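Local coordinates for protein anti-sigma-I factor RsgI3 (Clostridium thermocellum, PDB 6QE7) that binds pectin outside the cell through its paired PA14 domains and probably senses such polysaccharides to release the sigma factor SigI3, at residues V48-E60 with K131-D143. Numbering follows the deposited sequence.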
loop_
_atom_site.group_PDB
_atom_site.type_symbol
_atom_site.label_atom_id
_atom_site.label_comp_id
_atom_site.label_asym_id
_atom_site.label_seq_id
_atom_site.Cartn_x
_atom_site.Cartn_y
_atom_site.Cartn_z
ATOM N N VAL A 48 -8.077 -5.552 5.092
ATOM C CA VAL A 48 -7.947 -6.600 6.105
ATOM C C VAL A 48 -7.596 -7.851 5.327
ATOM O O VAL A 48 -8.291 -8.174 4.358
ATOM C CB VAL A 48 -9.239 -6.794 6.957
ATOM C CG1 VAL A 48 -8.909 -7.660 8.121
ATOM C CG2 VAL A 48 -9.845 -5.481 7.470
ATOM N N ARG A 49 -6.610 -8.546 5.859
ATOM C CA ARG A 49 -6.241 -9.887 5.435
ATOM C C ARG A 49 -6.352 -10.844 6.619
ATOM O O ARG A 49 -5.625 -10.681 7.564
ATOM C CB ARG A 49 -4.800 -9.943 4.943
ATOM C CG ARG A 49 -4.554 -11.266 4.217
ATOM C CD ARG A 49 -3.138 -11.356 3.800
ATOM N NE ARG A 49 -2.972 -10.577 2.612
ATOM C CZ ARG A 49 -2.100 -9.581 2.425
ATOM N NH1 ARG A 49 -1.355 -9.142 3.413
ATOM N NH2 ARG A 49 -1.991 -9.038 1.216
ATOM N N TRP A 50 -7.185 -11.860 6.467
ATOM C CA TRP A 50 -7.352 -12.947 7.450
ATOM C C TRP A 50 -6.659 -14.184 6.903
ATOM O O TRP A 50 -6.912 -14.507 5.746
ATOM C CB TRP A 50 -8.819 -13.213 7.663
ATOM C CG TRP A 50 -9.555 -12.122 8.368
ATOM C CD1 TRP A 50 -9.514 -11.877 9.709
ATOM C CD2 TRP A 50 -10.560 -11.255 7.832
ATOM N NE1 TRP A 50 -10.364 -10.874 10.030
ATOM C CE2 TRP A 50 -10.996 -10.424 8.904
ATOM C CE3 TRP A 50 -11.093 -11.007 6.564
ATOM C CZ2 TRP A 50 -11.975 -9.420 8.748
ATOM C CZ3 TRP A 50 -12.038 -9.986 6.399
ATOM C CH2 TRP A 50 -12.446 -9.179 7.472
ATOM N N THR A 51 -5.718 -14.753 7.647
ATOM C CA THR A 51 -5.059 -16.019 7.253
ATOM C C THR A 51 -4.993 -17.024 8.412
ATOM O O THR A 51 -4.934 -16.638 9.580
ATOM C CB THR A 51 -3.654 -15.774 6.749
ATOM O OG1 THR A 51 -2.912 -15.297 7.862
ATOM C CG2 THR A 51 -3.610 -14.856 5.537
ATOM N N GLY A 52 -5.155 -18.297 8.076
ATOM C CA GLY A 52 -4.939 -19.421 8.985
ATOM C C GLY A 52 -5.309 -20.690 8.274
ATOM O O GLY A 52 -5.009 -20.794 7.029
ATOM N N LYS A 53 -6.014 -21.547 9.001
ATOM C CA LYS A 53 -6.473 -22.872 8.509
ATOM C C LYS A 53 -7.905 -23.039 8.943
ATOM O O LYS A 53 -8.274 -22.568 10.070
ATOM C CB LYS A 53 -5.537 -23.952 9.057
ATOM C CG LYS A 53 -4.135 -23.884 8.482
ATOM C CD LYS A 53 -3.175 -24.740 9.271
ATOM C CE LYS A 53 -1.813 -24.917 8.650
ATOM N NZ LYS A 53 -1.907 -25.029 7.179
ATOM N N VAL A 54 -8.716 -23.581 8.060
ATOM C CA VAL A 54 -10.108 -23.983 8.347
ATOM C C VAL A 54 -10.133 -25.526 8.381
ATOM O O VAL A 54 -9.280 -26.140 7.665
ATOM C CB VAL A 54 -11.085 -23.371 7.347
ATOM C CG1 VAL A 54 -10.814 -23.809 5.912
ATOM C CG2 VAL A 54 -12.523 -23.653 7.698
ATOM N N GLU A 55 -10.981 -26.108 9.261
ATOM C CA GLU A 55 -11.125 -27.585 9.483
ATOM C C GLU A 55 -12.580 -27.986 9.331
ATOM O O GLU A 55 -13.411 -27.756 10.200
ATOM C CB GLU A 55 -10.569 -28.011 10.821
ATOM C CG GLU A 55 -11.001 -29.401 11.255
ATOM C CD GLU A 55 -10.143 -29.948 12.379
ATOM O OE1 GLU A 55 -9.033 -29.377 12.597
ATOM O OE2 GLU A 55 -10.576 -30.937 13.039
ATOM N N PRO A 56 -12.996 -28.509 8.168
ATOM C CA PRO A 56 -14.384 -28.899 8.027
ATOM C C PRO A 56 -14.705 -30.063 8.996
ATOM O O PRO A 56 -13.797 -30.792 9.454
ATOM C CB PRO A 56 -14.492 -29.331 6.559
ATOM C CG PRO A 56 -13.087 -29.754 6.232
ATOM C CD PRO A 56 -12.169 -28.841 6.992
ATOM N N ARG A 57 -15.986 -30.181 9.355
ATOM C CA ARG A 57 -16.415 -31.287 10.264
ATOM C C ARG A 57 -16.677 -32.562 9.432
ATOM O O ARG A 57 -16.458 -33.656 10.003
ATOM C CB ARG A 57 -17.677 -30.881 11.029
ATOM C CG ARG A 57 -17.570 -29.620 11.882
ATOM C CD ARG A 57 -18.991 -29.108 12.094
ATOM N NE ARG A 57 -19.137 -28.277 13.279
ATOM C CZ ARG A 57 -19.490 -26.975 13.280
ATOM N NH1 ARG A 57 -19.764 -26.331 12.150
ATOM N NH2 ARG A 57 -19.582 -26.318 14.431
ATOM N N TYR A 58 -17.139 -32.414 8.167
ATOM C CA TYR A 58 -17.610 -33.488 7.254
ATOM C C TYR A 58 -16.754 -33.595 5.974
ATOM O O TYR A 58 -16.196 -32.568 5.528
ATOM C CB TYR A 58 -19.049 -33.167 6.913
ATOM C CG TYR A 58 -19.917 -32.805 8.096
ATOM C CD1 TYR A 58 -20.187 -33.701 9.121
ATOM C CD2 TYR A 58 -20.510 -31.555 8.166
ATOM C CE1 TYR A 58 -21.004 -33.351 10.188
ATOM C CE2 TYR A 58 -21.360 -31.206 9.201
ATOM C CZ TYR A 58 -21.605 -32.109 10.219
ATOM O OH TYR A 58 -22.425 -31.697 11.231
ATOM N N SER A 59 -16.574 -34.804 5.400
ATOM C CA SER A 59 -15.958 -35.001 4.047
ATOM C C SER A 59 -17.066 -34.765 3.008
ATOM O O SER A 59 -17.860 -35.687 2.778
ATOM C CB SER A 59 -15.344 -36.349 3.864
ATOM O OG SER A 59 -14.252 -36.515 4.751
ATOM N N GLU A 60 -17.189 -33.554 2.459
ATOM C CA GLU A 60 -18.355 -33.171 1.605
ATOM C C GLU A 60 -17.996 -32.041 0.631
ATOM O O GLU A 60 -16.874 -31.492 0.700
ATOM C CB GLU A 60 -19.567 -32.712 2.428
ATOM C CG GLU A 60 -19.894 -33.669 3.545
ATOM C CD GLU A 60 -21.227 -33.495 4.232
ATOM O OE1 GLU A 60 -21.993 -32.493 3.989
ATOM O OE2 GLU A 60 -21.529 -34.423 4.987
ATOM N N LYS A 131 -26.050 -23.740 6.883
ATOM C CA LYS A 131 -25.295 -22.555 6.490
ATOM C C LYS A 131 -25.074 -21.782 7.772
ATOM O O LYS A 131 -26.075 -21.428 8.365
ATOM C CB LYS A 131 -26.080 -21.731 5.481
ATOM C CG LYS A 131 -25.277 -20.610 4.857
ATOM C CD LYS A 131 -26.142 -19.656 4.088
ATOM C CE LYS A 131 -25.355 -18.589 3.361
ATOM N NZ LYS A 131 -26.228 -17.766 2.482
ATOM N N GLU A 132 -23.819 -21.587 8.186
ATOM C CA GLU A 132 -23.509 -20.689 9.315
ATOM C C GLU A 132 -22.295 -19.830 8.950
ATOM O O GLU A 132 -21.562 -20.252 8.044
ATOM C CB GLU A 132 -23.250 -21.596 10.528
ATOM C CG GLU A 132 -22.217 -22.656 10.286
ATOM C CD GLU A 132 -21.749 -23.475 11.488
ATOM O OE1 GLU A 132 -22.436 -23.429 12.496
ATOM O OE2 GLU A 132 -20.687 -24.199 11.403
ATOM N N ILE A 133 -22.108 -18.705 9.648
ATOM C CA ILE A 133 -20.795 -18.085 9.966
ATOM C C ILE A 133 -19.778 -19.156 10.341
ATOM O O ILE A 133 -19.993 -19.907 11.294
ATOM C CB ILE A 133 -20.920 -17.036 11.097
ATOM C CG1 ILE A 133 -21.828 -15.863 10.734
ATOM C CG2 ILE A 133 -19.531 -16.566 11.495
ATOM C CD1 ILE A 133 -21.196 -14.910 9.684
ATOM N N ILE A 134 -18.615 -19.175 9.700
ATOM C CA ILE A 134 -17.648 -20.237 10.047
ATOM C C ILE A 134 -17.221 -19.958 11.473
ATOM O O ILE A 134 -16.633 -18.913 11.759
ATOM C CB ILE A 134 -16.437 -20.346 9.112
ATOM C CG1 ILE A 134 -16.836 -20.504 7.645
ATOM C CG2 ILE A 134 -15.510 -21.484 9.548
ATOM C CD1 ILE A 134 -15.669 -20.806 6.710
ATOM N N PRO A 135 -17.374 -20.916 12.397
ATOM C CA PRO A 135 -17.085 -20.643 13.801
ATOM C C PRO A 135 -15.635 -20.836 14.216
ATOM O O PRO A 135 -14.873 -21.427 13.471
ATOM C CB PRO A 135 -18.002 -21.653 14.499
ATOM C CG PRO A 135 -17.953 -22.827 13.578
ATOM C CD PRO A 135 -17.977 -22.241 12.186
ATOM N N SER A 136 -15.282 -20.286 15.388
ATOM C CA SER A 136 -13.888 -20.183 15.860
ATOM C C SER A 136 -13.346 -21.565 16.119
ATOM O O SER A 136 -12.137 -21.726 16.019
ATOM C CB SER A 136 -13.717 -19.338 17.107
ATOM O OG SER A 136 -14.581 -19.767 18.133
ATOM N N SER A 137 -14.205 -22.500 16.488
ATOM C CA SER A 137 -13.805 -23.909 16.814
ATOM C C SER A 137 -13.181 -24.545 15.583
ATOM O O SER A 137 -12.331 -25.382 15.788
ATOM C CB SER A 137 -14.967 -24.758 17.262
ATOM O OG SER A 137 -16.055 -24.600 16.363
ATOM N N GLN A 138 -13.561 -24.117 14.370
ATOM C CA GLN A 138 -13.011 -24.699 13.105
ATOM C C GLN A 138 -11.918 -23.830 12.464
ATOM O O GLN A 138 -11.586 -24.103 11.296
ATOM C CB GLN A 138 -14.123 -24.836 12.067
ATOM C CG GLN A 138 -15.419 -25.450 12.569
ATOM C CD GLN A 138 -15.204 -26.713 13.350
ATOM O OE1 GLN A 138 -15.729 -26.860 14.451
ATOM N NE2 GLN A 138 -14.366 -27.591 12.823
ATOM N N LEU A 139 -11.395 -22.815 13.143
ATOM C CA LEU A 139 -10.435 -21.854 12.532
ATOM C C LEU A 139 -9.204 -21.693 13.411
ATOM O O LEU A 139 -9.355 -21.455 14.626
ATOM C CB LEU A 139 -11.098 -20.489 12.304
ATOM C CG LEU A 139 -12.320 -20.432 11.400
ATOM C CD1 LEU A 139 -13.040 -19.116 11.619
ATOM C CD2 LEU A 139 -11.990 -20.582 9.922
ATOM N N TYR A 140 -8.030 -21.741 12.792
ATOM C CA TYR A 140 -6.709 -21.734 13.465
ATOM C C TYR A 140 -5.903 -20.593 12.878
ATOM O O TYR A 140 -5.693 -20.562 11.677
ATOM C CB TYR A 140 -5.958 -23.055 13.234
ATOM C CG TYR A 140 -6.712 -24.251 13.761
ATOM C CD1 TYR A 140 -7.818 -24.751 13.079
ATOM C CD2 TYR A 140 -6.366 -24.796 14.998
ATOM C CE1 TYR A 140 -8.556 -25.808 13.597
ATOM C CE2 TYR A 140 -7.088 -25.852 15.525
ATOM C CZ TYR A 140 -8.169 -26.356 14.822
ATOM O OH TYR A 140 -8.854 -27.377 15.390
ATOM N N PRO A 141 -5.438 -19.643 13.695
ATOM C CA PRO A 141 -4.811 -18.452 13.155
ATOM C C PRO A 141 -3.457 -18.834 12.612
ATOM O O PRO A 141 -2.905 -19.771 13.083
ATOM C CB PRO A 141 -4.680 -17.479 14.341
ATOM C CG PRO A 141 -4.836 -18.366 15.576
ATOM C CD PRO A 141 -5.672 -19.564 15.151
ATOM N N SER A 142 -2.936 -18.098 11.643
ATOM C CA SER A 142 -1.541 -18.343 11.231
ATOM C C SER A 142 -0.691 -17.666 12.293
ATOM O O SER A 142 -1.209 -16.794 12.948
ATOM C CB SER A 142 -1.251 -17.898 9.824
ATOM O OG SER A 142 -1.664 -16.586 9.674
ATOM N N ASP A 143 0.541 -18.107 12.469
ATOM C CA ASP A 143 1.627 -17.310 13.092
ATOM C C ASP A 143 2.651 -17.171 11.965
ATOM O O ASP A 143 2.232 -17.169 10.774
ATOM C CB ASP A 143 2.096 -17.945 14.414
ATOM C CG ASP A 143 1.588 -19.374 14.589
ATOM O OD1 ASP A 143 2.142 -20.284 13.935
ATOM O OD2 ASP A 143 0.605 -19.564 15.334
HETATM O O HOH W 1 -21.370 -24.505 14.496
#
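Gln138 holds the Glu55 backbone twice, by side-chain NE2 and by its own backbone O. With its chain bent about the CB-CG bond (chi2 -48°), it brings NE2 to 2.8 Å from Glu55 O, the oxygen lying near the amide plane, while Gln138 O accepts Glu55 N at 2.9 Å. The other end of the amide, OE1, takes the Ser137 hydroxyl and sits over one face of the Arg57 guanidinium, offset toward its rim; the two flat groups are 34° apart.

Arg57 reaches past Gln138 to Glu132, which comes from the opposite direction. NH1 forms a salt bridge with Glu132 OE2, modelled doubtfully short, near the guanidinium plane, and one water links NH2 to Glu132 OE1. Gln129 also accepts from NH1, and Trp124 NE1 donates to OE2, so both charged ends have second partners.

Toward Gly52 the chains pair as antiparallel strands, with Lys53 N to Tyr140 O and Tyr140 N to Lys53 O each 2.9 Å. On one face of the sheet Val54 and Leu139 lie side by side, Val54 CG2 3.8 Å from Leu139 CD2, with Ile134 beside Val54 and Trp124 touching both Val54 and Ile134. On the other face the Tyr140 ring turns an edge to Lys53 O. The Glu55 carboxylate is salt-bridged to Lys104, and its plane is 13° from that of the ring. At the far end, Thr51 OG1 and Ser142 OG share a short hydrogen bond of 2.5 Å, and Ser142 N bonds to Thr51 O.

The contact thus adds strand 139-141 of the first PA14 domain alongside 53-54, whose other neighbour is 105-113, while Glu132 lies on the second sheet of this beta sandwich. It passes from apolar packing on one face to a water-linked salt bridge, where the Arg57 charge and the Trp124 N-H would probably favour the ionised carboxylate of Glu132.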